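Local coordinates for protein A6 homolog (Fowlpox virus, PDB 6BR8) that binds phospholipids and probably plays an essential part in the step from immature to mature virion during poxvirus membrane assembly, at residues I216-V219 against Q220-D224; R47-N50 against K51-D55; S168-K172 against V173-D177; Q187-I190 against S191-N195. All coordinates share one frame; numbering follows the deposited sequence.

All four contacts are local, within a chain that is mostly helical and forms the C-terminal part of the longer A6 protein. Along the sequence contact 2 comes first, on helix 42-54, then contact 3 between helices 156-170 and 175-180, contact 4 on helix 186-195 and contact 1 on helix 212-225. Contacts 3 and 4 are neighbours, their centres about 16 Å apart and their nearest atoms about 6 Å, and helices 175-180 and 186-195 follow each other in the chain. Contacts 1 and 2 sit on opposite sides of the chain's centre, about 31 Å between centres, and both supply residues to phospholipid pockets. Lipid binding is thus spread across the fold, while contacts 3 and 4 lie at the surface.

Contact 1. Residues I216-V219 against Q220-D224; sequences ISIV and QCITD. With 6OU ([(2~{R})-1-[2-azanylethoxy(oxidanyl)phosphoryl]oxy-3-hexadecanoyloxy-propan-2-yl] (~{Z})-octadec-9-enoate), chain C.
Ile218 and Ile222, one turn apart on the alpha-helix 212-225, make the tightly packed flank of this i to i+4 contact. The two side chains lie alongside each other and point the same way, with Ile218 CG2 meeting Ile222 CD1 at 4.2 Å. Because Ile222 CG1 sits beside its own backbone N (chi1 -65°), it leans back over the preceding turn and comes 3.3 Å from Ile218 O. Beyond the pair, Leu158 of helix 156-170 backs Ile218 and Ile147 of helix 134-154 backs Ile222.

Next to this flank is a wall for the hexadecanoyl chain of a bound phosphatidylethanolamine. Val219 CG1 lies 3.8 Å from lipid C05, Ile222 CD1 3.8 Å from C03, and Thr223 CG2 3.6 Å from C07, all purely apolar encounters. Thr223 keeps its hydroxyl off the lipid: OG1 donates to Gln220 O, which Asp224 N also reaches from the same face, so two donors grip that carbonyl.

Ser217 and Cys221 pack more loosely. Their OG and SG stand 4.3 Å apart, and the serine hydroxyl bonds instead to Arg157. Gln220 forms a polar, well-bonded edge, its amide held by Ile237 N, Val235 O and the exposed Asp224. In that last bond Gln220 NE2 is 3.0 Å from Asp224 OD1, which lies almost in the amide plane, whereas the nitrogen stands 38° above the carboxylate plane.

Contact 2. Residues R47-N50 against K51-D55; sequences RTIN and KVLAD
Asn50 and Ala54 meet through a flat peptide group approached from above: Ala54 N stands 36° out of the carbonyl plane of Asn50, at 3.3 Å from Asn50 O. The carbonyl plane of Arg47 is met with a smaller tilt, Lys51 N lying 23° from it, whereas Val52 N and Leu53 N reach Thr48 O and Ile49 O nearly head-on. The flat amide of Asn50 turns away from this turn of helix 42-54, its OD1 accepting from Ile125 N and its ND2 donating to Asn123 O.

Apolar branches pack one turn apart. Thr48 CG2 is 4.2 Å from Val52 CG2, and the latter also comes 3.3 Å from Thr48 O. Ile49 CG2 touches Leu53 CD2 at 4.2 Å, while Leu53 CD1 drops to 3.4 Å from Ile49 O. These four residues all line lipid pockets; one bound phosphatidylethanolamine touches Thr48 and Ile49, another Val52.

On the polar side, a bend in the lysine chain (chi3 50°) swings Lys51 CE to 4.0 Å from Thr48 CA. Its NZ remains 4.1 Å from Thr48 OG1, and that hydroxyl bonds instead to Phe44 O one turn earlier.

Arg47 NH1 and Lys51 NZ are 4.8 Å apart, like charges that do not touch. Lys51 forms a salt bridge with Asp14, with a long, weak ion pair to Glu10. These acidic partners of Lys51 probably offset its like-charge repulsion with Arg47. The helix has a charged side and, at Thr48, Ile49, Val52 and Leu53, a lipid-lining one.

Contact 3. Residues S168-K172 against V173-D177; sequences SFKTK and VSVED
Phe169 meets Val173 and Val175 because its CG stands anti to the backbone N (chi1 -176°), which places the ring beside both valines. Val173 contributes the other half of the geometry: after Thr171 and Lys172 have turned the chain out of helix 156-170, Val173 is extended (phi -148°, psi 128°), and its side chain lies over the ring. Val173 CB lies 4.0 Å above one ring face, offset toward the rim, and its CG2 is 3.9 Å from Phe169 CE1. Val175 approaches the same ring obliquely, the two side chains crossing at about a right angle, with its CG2 3.9 Å from Phe169 CE2. That methyl also touches the lysine stem, Lys170 CG being 4.1 Å from Val175 CG2. Met199 and Tyr200 of helix 197-210 extend the apolar cluster, Tyr200 touching both Phe169 and Val173.

Polar contacts secure the turn more lightly. Val173 N makes only a weak bond to Phe169 O, at 3.2 Å and poorly aligned. A water donates to Lys170 O at 3.1 Å and accepts a weak bond from Val175 N, bridging the two helix ends. Within the first segment, Thr171 OG1 donates to Ser168 O at 2.7 Å, and Thr171 N bonds to the same carbonyl, so two donors hold it.

The second helix starts with an N-cap, Ser174 OG accepting from Asp177 N at 3.1 Å. This is a short surface loop joining consecutive helices 156-170 and 175-180, turning at Thr171 and Lys172, extended at Val173 and Ser174, and closed by a serine N-cap.

Contact 4. Residues Q187-I190 against S191-N195; sequences QGLI and SEISN
Ile193 reaches back over the preceding turn to Leu189 and can be followed atom by atom. Its CB is 3.7 Å from Leu189 O, the oxygen that also accepts the Ile193 N-H at 3.2 Å. CG1 lies beside the backbone N (chi1 -58°), and this brings it closer still, 3.3 Å from Leu189 O. The terminal CD1 then passes along the same carbonyl and finishes 4.2 Å from Leu189 CG, the point where the two side chains meet. The isoleucine thus shields Leu189 O on one flank while its amide bonds to that oxygen.

Backbone bonds from each residue to the fourth one back run the length of the segments. That of Ser191 N to Gln187 O is short, at 2.8 Å. Ser194 adds a side-chain bond: with chi1 at 82°, OG is held near its own backbone and donates to Ser191 O over 3.3 Å. Asn195 N reaches that carbonyl from the same face, so the oxygen has two donors.

Gln187 and the buried Ile190 pack against Val12 on helix 5-26, while Leu189 and Glu192 rest on Val183 in the loop that precedes helix 186-195. Glu192 OE2 bonds to Tyr200 OH of the next helix. The i to i+4 bonds identify an alpha-helix; with Ile190 buried and Gln187, Leu189 and Asn195 exposed, 186-195 lies at the periphery of this helical fold.

Contact 1. Residues I216-V219 against Q220-D224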
loop_
_atom_site.group_PDB
_atom_site.type_symbol
_atom_site.label_atom_id
_atom_site.label_comp_id
_atom_site.label_asym_id
_atom_site.label_seq_id
_atom_site.Cartn_x
_atom_site.Cartn_y
_atom_site.Cartn_z
ATOM N N ILE A 216 -0.797 10.972 -13.289
ATOM C CA ILE A 216 -0.840 12.143 -12.422
ATOM C C ILE A 216 -2.185 12.841 -12.558
ATOM O O ILE A 216 -2.840 13.170 -11.561
ATOM C CB ILE A 216 0.312 13.091 -12.774
ATOM C CG1 ILE A 216 1.653 12.398 -12.520
ATOM C CG2 ILE A 216 0.156 14.463 -12.044
ATOM C CD1 ILE A 216 1.985 12.219 -11.067
ATOM N N SER A 217 -2.600 13.102 -13.799
ATOM C CA SER A 217 -3.869 13.779 -14.038
ATOM C C SER A 217 -5.012 13.088 -13.318
ATOM O O SER A 217 -5.734 13.719 -12.548
ATOM C CB SER A 217 -4.168 13.820 -15.523
ATOM O OG SER A 217 -5.504 14.222 -15.739
ATOM N N ILE A 218 -5.177 11.779 -13.552
ATOM C CA ILE A 218 -6.235 11.017 -12.897
ATOM C C ILE A 218 -6.175 11.198 -11.390
ATOM O O ILE A 218 -7.170 11.562 -10.754
ATOM C CB ILE A 218 -6.124 9.532 -13.268
ATOM C CG1 ILE A 218 -6.677 9.287 -14.671
ATOM C CG2 ILE A 218 -6.810 8.675 -12.212
ATOM C CD1 ILE A 218 -6.452 7.879 -15.140
ATOM N N VAL A 219 -5.012 10.919 -10.787
ATOM C CA VAL A 219 -4.944 11.001 -9.336
ATOM C C VAL A 219 -5.153 12.438 -8.855
ATOM O O VAL A 219 -5.838 12.671 -7.852
ATOM C CB VAL A 219 -3.626 10.387 -8.849
ATOM C CG1 VAL A 219 -3.525 10.436 -7.332
ATOM C CG2 VAL A 219 -3.570 8.942 -9.339
ATOM N N GLN A 220 -4.627 13.425 -9.584
ATOM C CA GLN A 220 -4.833 14.805 -9.169
ATOM C C GLN A 220 -6.306 15.176 -9.229
ATOM O O GLN A 220 -6.797 15.928 -8.377
ATOM C CB GLN A 220 -4.023 15.771 -10.040
ATOM C CG GLN A 220 -4.231 17.251 -9.615
ATOM C CD GLN A 220 -3.477 17.569 -8.339
ATOM O OE1 GLN A 220 -2.273 17.361 -8.260
ATOM N NE2 GLN A 220 -4.188 18.040 -7.319
ATOM N N CYS A 221 -7.015 14.704 -10.261
ATOM C CA CYS A 221 -8.438 14.993 -10.369
ATOM C C CYS A 221 -9.237 14.283 -9.302
ATOM O O CYS A 221 -10.334 14.733 -8.974
ATOM C CB CYS A 221 -8.971 14.608 -11.750
ATOM S SG CYS A 221 -8.454 15.761 -13.015
ATOM N N ILE A 222 -8.713 13.194 -8.749
ATOM C CA ILE A 222 -9.364 12.575 -7.606
ATOM C C ILE A 222 -9.185 13.444 -6.375
ATOM O O ILE A 222 -10.154 13.758 -5.674
ATOM C CB ILE A 222 -8.819 11.151 -7.376
ATOM C CG1 ILE A 222 -9.188 10.226 -8.553
ATOM C CG2 ILE A 222 -9.348 10.584 -6.049
ATOM C CD1 ILE A 222 -8.555 8.807 -8.447
ATOM N N THR A 223 -7.944 13.873 -6.107
ATOM C CA THR A 223 -7.734 14.682 -4.912
ATOM C C THR A 223 -8.454 16.005 -5.020
ATOM O O THR A 223 -8.920 16.517 -4.008
ATOM C CB THR A 223 -6.242 14.910 -4.618
ATOM O OG1 THR A 223 -5.683 15.865 -5.530
ATOM C CG2 THR A 223 -5.489 13.615 -4.717
ATOM N N ASP A 224 -8.610 16.556 -6.231
ATOM C CA ASP A 224 -9.398 17.788 -6.384
ATOM C C ASP A 224 -10.881 17.528 -6.151
ATOM O O ASP A 224 -11.567 18.313 -5.481
ATOM C CB ASP A 224 -9.211 18.395 -7.779
ATOM C CG ASP A 224 -7.822 18.979 -8.014
ATOM O OD1 ASP A 224 -6.977 19.011 -7.098
ATOM O OD2 ASP A 224 -7.571 19.401 -9.158
HETATM C C01 6OU C . -5.242 4.907 -7.486
HETATM C C02 6OU C . -6.267 5.641 -6.621
HETATM C C03 6OU C . -5.911 7.111 -6.393
HETATM C C04 6OU C . -6.411 7.651 -5.051
HETATM C C05 6OU C . -6.006 9.107 -4.819
HETATM C C06 6OU C . -5.809 9.450 -3.342
HETATM C C07 6OU C . -4.696 10.479 -3.149
HETATM C C08 6OU C . -4.887 11.305 -1.878
HETATM C C09 6OU C . -3.663 12.157 -1.536
HETATM C C10 6OU C . -2.991 11.699 -0.246
HETATM C C11 6OU C . -1.656 12.394 -0.016
HETATM C C12 6OU C . -1.675 13.170 1.296
HETATM C C13 6OU C . -0.318 13.178 1.985
HETATM C C14 6OU C . 0.062 14.593 2.380
HETATM C C15 6OU C . 0.543 15.423 1.199
HETATM C C16 6OU C . 1.949 15.915 1.505
HETATM O O17 6OU C . 2.476 15.516 2.481
HETATM O O18 6OU C . 2.615 16.813 0.670
HETATM C C19 6OU C . 3.941 16.451 0.408
HETATM C C20 6OU C . 4.833 17.169 1.414
HETATM C C21 6OU C . 4.938 18.645 1.021
HETATM O O22 6OU C . 4.113 19.386 1.883
HETATM O O24 6OU C . 5.751 20.779 3.291
HETATM O O25 6OU C . 3.421 21.465 3.186
HETATM O O26 6OU C . 4.846 21.919 1.121
HETATM C C27 6OU C . 4.078 21.873 -0.050
HETATM N N29 6OU C . 4.271 21.236 -2.423
HETATM O O30 6OU C . 6.111 16.588 1.554
HETATM C C31 6OU C . 6.575 15.634 0.630
HETATM O O32 6OU C . 7.039 15.971 -0.402
HETATM C C33 6OU C . 6.562 14.140 0.956
HETATM C C34 6OU C . 5.557 13.342 0.137
HETATM C C35 6OU C . 5.326 11.969 0.752
HETATM C C36 6OU C . 3.889 11.753 1.204
HETATM C C37 6OU C . 3.278 10.537 0.523
HETATM C C38 6OU C . 1.882 10.239 1.052
HETATM C C39 6OU C . 1.760 8.775 1.472
HETATM C C40 6OU C . 0.346 8.225 1.308
HETATM C C41 6OU C . -0.464 8.589 2.282
HETATM C C42 6OU C . -1.931 8.614 1.844
HETATM C C43 6OU C . -2.352 7.377 1.045
HETATM C C44 6OU C . -3.273 7.717 -0.134
HETATM C C45 6OU C . -2.964 6.920 -1.411
HETATM C C46 6OU C . -3.048 5.408 -1.213
HETATM C C47 6OU C . -2.966 4.662 -2.540
HETATM C C48 6OU C . -3.036 3.149 -2.372
HETATM C C49 6OU C . -2.587 2.393 -3.620
#

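Contact 2. Residues R47-N50 against K51-D55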
loop_
_atom_site.group_PDB
_atom_site.type_symbol
_atom_site.label_atom_id
_atom_site.label_comp_id
_atom_site.label_asym_id
_atom_site.label_seq_id
_atom_site.Cartn_x
_atom_site.Cartn_y
_atom_site.Cartn_z
ATOM N N ARG A 47 -1.352 -7.529 15.963
ATOM C CA ARG A 47 0.033 -7.945 16.152
ATOM C C ARG A 47 0.896 -7.549 14.963
ATOM O O ARG A 47 2.039 -7.113 15.130
ATOM C CB ARG A 47 0.125 -9.454 16.373
ATOM C CG ARG A 47 1.549 -9.977 16.213
ATOM C CD ARG A 47 1.702 -11.409 16.711
ATOM N NE ARG A 47 0.973 -12.337 15.863
ATOM C CZ ARG A 47 1.548 -13.239 15.078
ATOM N NH1 ARG A 47 2.875 -13.347 15.048
ATOM N NH2 ARG A 47 0.794 -14.030 14.327
ATOM N N THR A 48 0.356 -7.683 13.754
ATOM C CA THR A 48 1.145 -7.452 12.552
ATOM C C THR A 48 1.480 -5.972 12.380
ATOM O O THR A 48 2.646 -5.612 12.181
ATOM C CB THR A 48 0.380 -7.994 11.355
ATOM O OG1 THR A 48 0.239 -9.405 11.520
ATOM C CG2 THR A 48 1.125 -7.718 10.099
ATOM N N ILE A 49 0.469 -5.101 12.453
ATOM C CA ILE A 49 0.721 -3.659 12.467
ATOM C C ILE A 49 1.786 -3.305 13.499
ATOM O O ILE A 49 2.791 -2.664 13.172
ATOM C CB ILE A 49 -0.581 -2.887 12.732
ATOM C CG1 ILE A 49 -1.553 -3.121 11.578
ATOM C CG2 ILE A 49 -0.268 -1.415 12.955
ATOM C CD1 ILE A 49 -3.014 -3.023 11.973
ATOM N N ASN A 50 1.581 -3.719 14.761
ATOM C CA ASN A 50 2.571 -3.438 15.809
ATOM C C ASN A 50 3.938 -4.005 15.449
ATOM O O ASN A 50 4.969 -3.409 15.781
ATOM C CB ASN A 50 2.147 -4.021 17.160
ATOM C CG ASN A 50 1.142 -3.154 17.892
ATOM O OD1 ASN A 50 1.151 -1.914 17.782
ATOM N ND2 ASN A 50 0.273 -3.802 18.674
ATOM N N LYS A 51 3.963 -5.192 14.838
ATOM C CA LYS A 51 5.231 -5.842 14.510
ATOM C C LYS A 51 5.897 -5.141 13.331
ATOM O O LYS A 51 7.118 -4.971 13.307
ATOM C CB LYS A 51 4.992 -7.327 14.189
ATOM C CG LYS A 51 6.205 -8.145 13.804
ATOM C CD LYS A 51 5.755 -9.475 13.170
ATOM C CE LYS A 51 4.716 -9.220 12.056
ATOM N NZ LYS A 51 4.174 -10.476 11.453
ATOM N N VAL A 52 5.112 -4.736 12.340
ATOM C CA VAL A 52 5.681 -3.972 11.229
ATOM C C VAL A 52 6.250 -2.640 11.722
ATOM O O VAL A 52 7.388 -2.278 11.395
ATOM C CB VAL A 52 4.627 -3.767 10.139
ATOM C CG1 VAL A 52 5.104 -2.753 9.150
ATOM C CG2 VAL A 52 4.357 -5.083 9.428
ATOM N N LEU A 53 5.498 -1.920 12.568
ATOM C CA LEU A 53 5.873 -0.554 12.919
ATOM C C LEU A 53 7.110 -0.498 13.800
ATOM O O LEU A 53 7.847 0.496 13.758
ATOM C CB LEU A 53 4.696 0.155 13.592
ATOM C CG LEU A 53 3.866 0.987 12.601
ATOM C CD1 LEU A 53 3.426 0.164 11.417
ATOM C CD2 LEU A 53 2.660 1.628 13.282
ATOM N N ALA A 54 7.365 -1.545 14.581
ATOM C CA ALA A 54 8.530 -1.605 15.445
ATOM C C ALA A 54 9.762 -2.182 14.743
ATOM O O ALA A 54 10.856 -2.155 15.322
ATOM C CB ALA A 54 8.203 -2.423 16.697
ATOM N N ASP A 55 9.603 -2.703 13.521
ATOM C CA ASP A 55 10.700 -3.259 12.723
ATOM C C ASP A 55 11.213 -2.196 11.762
ATOM O O ASP A 55 10.811 -2.125 10.596
ATOM C CB ASP A 55 10.256 -4.507 11.973
ATOM C CG ASP A 55 11.395 -5.156 11.186
ATOM O OD1 ASP A 55 12.537 -4.646 11.254
ATOM O OD2 ASP A 55 11.157 -6.189 10.522
#

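Contact 3. Residues S168-K172 against V173-D177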
loop_
_atom_site.group_PDB
_atom_site.type_symbol
_atom_site.label_atom_id
_atom_site.label_comp_id
_atom_site.label_asym_id
_atom_site.label_seq_id
_atom_site.Cartn_x
_atom_site.Cartn_y
_atom_site.Cartn_z
ATOM N N SER A 168 0.083 -3.703 -23.150
ATOM C CA SER A 168 1.489 -3.481 -23.439
ATOM C C SER A 168 2.350 -4.510 -22.719
ATOM O O SER A 168 3.317 -5.054 -23.281
ATOM C CB SER A 168 1.854 -2.061 -23.022
ATOM O OG SER A 168 3.257 -1.907 -23.045
ATOM N N PHE A 169 2.000 -4.793 -21.468
ATOM C CA PHE A 169 2.640 -5.870 -20.732
ATOM C C PHE A 169 2.587 -7.189 -21.509
ATOM O O PHE A 169 3.591 -7.900 -21.629
ATOM C CB PHE A 169 1.972 -5.997 -19.364
ATOM C CG PHE A 169 2.599 -6.998 -18.505
ATOM C CD1 PHE A 169 3.865 -6.783 -18.004
ATOM C CD2 PHE A 169 1.949 -8.175 -18.214
ATOM C CE1 PHE A 169 4.465 -7.708 -17.214
ATOM C CE2 PHE A 169 2.548 -9.120 -17.439
ATOM C CZ PHE A 169 3.813 -8.886 -16.927
ATOM N N LYS A 170 1.430 -7.516 -22.077
ATOM C CA LYS A 170 1.288 -8.814 -22.710
ATOM C C LYS A 170 2.147 -8.949 -23.949
ATOM O O LYS A 170 2.429 -10.079 -24.357
ATOM C CB LYS A 170 -0.181 -9.059 -23.031
ATOM C CG LYS A 170 -0.961 -9.479 -21.816
ATOM C CD LYS A 170 -2.422 -9.598 -22.094
ATOM C CE LYS A 170 -3.130 -9.981 -20.827
ATOM N NZ LYS A 170 -4.535 -10.341 -21.115
ATOM N N THR A 171 2.573 -7.835 -24.545
ATOM C CA THR A 171 3.448 -7.844 -25.713
ATOM C C THR A 171 4.920 -7.944 -25.347
ATOM O O THR A 171 5.758 -7.973 -26.256
ATOM C CB THR A 171 3.272 -6.577 -26.548
ATOM O OG1 THR A 171 3.874 -5.489 -25.840
ATOM C CG2 THR A 171 1.809 -6.276 -26.787
ATOM N N LYS A 172 5.250 -7.948 -24.050
ATOM C CA LYS A 172 6.623 -8.032 -23.571
ATOM C C LYS A 172 6.908 -9.282 -22.763
ATOM O O LYS A 172 8.074 -9.556 -22.507
ATOM C CB LYS A 172 6.984 -6.829 -22.682
ATOM C CG LYS A 172 6.901 -5.476 -23.344
ATOM C CD LYS A 172 6.826 -4.407 -22.300
ATOM C CE LYS A 172 6.572 -3.038 -22.907
ATOM N NZ LYS A 172 7.589 -2.066 -22.410
ATOM N N VAL A 173 5.879 -10.006 -22.321
ATOM C CA VAL A 173 5.967 -11.118 -21.377
ATOM C C VAL A 173 4.861 -12.096 -21.745
ATOM O O VAL A 173 3.695 -11.699 -21.830
ATOM C CB VAL A 173 5.771 -10.668 -19.915
ATOM C CG1 VAL A 173 5.671 -11.875 -19.019
ATOM C CG2 VAL A 173 6.871 -9.764 -19.431
ATOM N N SER A 174 5.177 -13.376 -21.933
ATOM C CA SER A 174 4.107 -14.278 -22.359
ATOM C C SER A 174 3.350 -14.766 -21.138
ATOM O O SER A 174 3.796 -15.661 -20.427
ATOM C CB SER A 174 4.634 -15.444 -23.173
ATOM O OG SER A 174 3.625 -16.437 -23.212
ATOM N N VAL A 175 2.183 -14.177 -20.898
ATOM C CA VAL A 175 1.398 -14.517 -19.722
ATOM C C VAL A 175 0.896 -15.957 -19.809
ATOM O O VAL A 175 0.774 -16.642 -18.783
ATOM C CB VAL A 175 0.262 -13.483 -19.563
ATOM C CG1 VAL A 175 -0.732 -13.903 -18.494
ATOM C CG2 VAL A 175 0.844 -12.107 -19.238
ATOM N N GLU A 176 0.644 -16.463 -21.021
ATOM C CA GLU A 176 0.291 -17.875 -21.157
ATOM C C GLU A 176 1.430 -18.773 -20.685
ATOM O O GLU A 176 1.202 -19.755 -19.964
ATOM C CB GLU A 176 -0.078 -18.199 -22.608
ATOM C CG GLU A 176 -1.508 -17.849 -23.019
ATOM C CD GLU A 176 -1.599 -16.687 -24.008
ATOM O OE1 GLU A 176 -2.527 -16.711 -24.846
ATOM O OE2 GLU A 176 -0.759 -15.754 -23.949
ATOM N N ASP A 177 2.674 -18.455 -21.066
ATOM C CA ASP A 177 3.774 -19.319 -20.652
ATOM C C ASP A 177 4.093 -19.141 -19.170
ATOM O O ASP A 177 4.546 -20.088 -18.521
ATOM C CB ASP A 177 5.014 -19.068 -21.511
ATOM C CG ASP A 177 6.205 -19.952 -21.105
ATOM O OD1 ASP A 177 6.156 -21.166 -21.362
ATOM O OD2 ASP A 177 7.198 -19.427 -20.576
HETATM O O HOH W 1 0.862 -12.664 -23.632
#

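Contact 4. Residues Q187-I190 against S191-N195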
loop_
_atom_site.group_PDB
_atom_site.type_symbol
_atom_site.label_atom_id
_atom_site.label_comp_id
_atom_site.label_asym_id
_atom_site.label_seq_id
_atom_site.Cartn_x
_atom_site.Cartn_y
_atom_site.Cartn_z
ATOM N N GLN A 187 4.173 -16.935 -4.083
ATOM C CA GLN A 187 5.574 -17.336 -4.079
ATOM C C GLN A 187 6.147 -17.367 -5.492
ATOM O O GLN A 187 7.163 -16.719 -5.780
ATOM C CB GLN A 187 5.745 -18.686 -3.410
ATOM C CG GLN A 187 7.186 -18.937 -3.058
ATOM C CD GLN A 187 7.800 -17.763 -2.328
ATOM O OE1 GLN A 187 8.827 -17.229 -2.740
ATOM N NE2 GLN A 187 7.167 -17.348 -1.242
ATOM N N GLY A 188 5.514 -18.128 -6.386
ATOM C CA GLY A 188 5.882 -18.065 -7.793
ATOM C C GLY A 188 6.043 -16.641 -8.297
ATOM O O GLY A 188 7.040 -16.303 -8.938
ATOM N N LEU A 189 5.083 -15.773 -7.988
ATOM C CA LEU A 189 5.193 -14.403 -8.479
ATOM C C LEU A 189 6.412 -13.708 -7.880
ATOM O O LEU A 189 7.145 -13.004 -8.580
ATOM C CB LEU A 189 3.913 -13.606 -8.186
ATOM C CG LEU A 189 3.834 -12.300 -9.008
ATOM C CD1 LEU A 189 4.246 -12.577 -10.431
ATOM C CD2 LEU A 189 2.455 -11.617 -9.007
ATOM N N ILE A 190 6.656 -13.898 -6.590
ATOM C CA ILE A 190 7.834 -13.295 -5.975
ATOM C C ILE A 190 9.103 -13.804 -6.646
ATOM O O ILE A 190 10.022 -13.032 -6.946
ATOM C CB ILE A 190 7.855 -13.594 -4.468
ATOM C CG1 ILE A 190 6.778 -12.788 -3.742
ATOM C CG2 ILE A 190 9.229 -13.343 -3.907
ATOM C CD1 ILE A 190 6.475 -13.349 -2.368
ATOM N N SER A 191 9.178 -15.114 -6.883
ATOM C CA SER A 191 10.399 -15.681 -7.437
ATOM C C SER A 191 10.617 -15.240 -8.882
ATOM O O SER A 191 11.760 -15.020 -9.294
ATOM C CB SER A 191 10.360 -17.203 -7.330
ATOM O OG SER A 191 11.631 -17.753 -7.607
ATOM N N GLU A 192 9.538 -15.136 -9.674
ATOM C CA GLU A 192 9.657 -14.673 -11.065
ATOM C C GLU A 192 10.244 -13.271 -11.139
ATOM O O GLU A 192 11.111 -12.992 -11.972
ATOM C CB GLU A 192 8.302 -14.676 -11.772
ATOM C CG GLU A 192 8.315 -13.885 -13.078
ATOM C CD GLU A 192 9.048 -14.577 -14.240
ATOM O OE1 GLU A 192 9.485 -15.754 -14.104
ATOM O OE2 GLU A 192 9.203 -13.922 -15.296
ATOM N N ILE A 193 9.785 -12.381 -10.266
ATOM C CA ILE A 193 10.264 -11.011 -10.311
ATOM C C ILE A 193 11.704 -10.923 -9.813
ATOM O O ILE A 193 12.543 -10.284 -10.458
ATOM C CB ILE A 193 9.300 -10.116 -9.516
ATOM C CG1 ILE A 193 7.869 -10.211 -10.099
ATOM C CG2 ILE A 193 9.789 -8.668 -9.503
ATOM C CD1 ILE A 193 6.832 -9.387 -9.305
ATOM N N SER A 194 12.037 -11.611 -8.714
ATOM C CA SER A 194 13.390 -11.527 -8.160
ATOM C C SER A 194 14.438 -12.108 -9.110
ATOM O O SER A 194 15.574 -11.628 -9.156
ATOM C CB SER A 194 13.453 -12.232 -6.802
ATOM O OG SER A 194 13.613 -13.622 -6.985
ATOM N N ASN A 195 14.088 -13.146 -9.861
ATOM C CA ASN A 195 15.003 -13.710 -10.847
ATOM C C ASN A 195 14.984 -12.958 -12.168
ATOM O O ASN A 195 15.849 -13.182 -13.027
ATOM C CB ASN A 195 14.644 -15.169 -11.085
ATOM C CG ASN A 195 14.983 -16.029 -9.899
ATOM O OD1 ASN A 195 15.951 -15.767 -9.206
ATOM N ND2 ASN A 195 14.149 -17.015 -9.620
#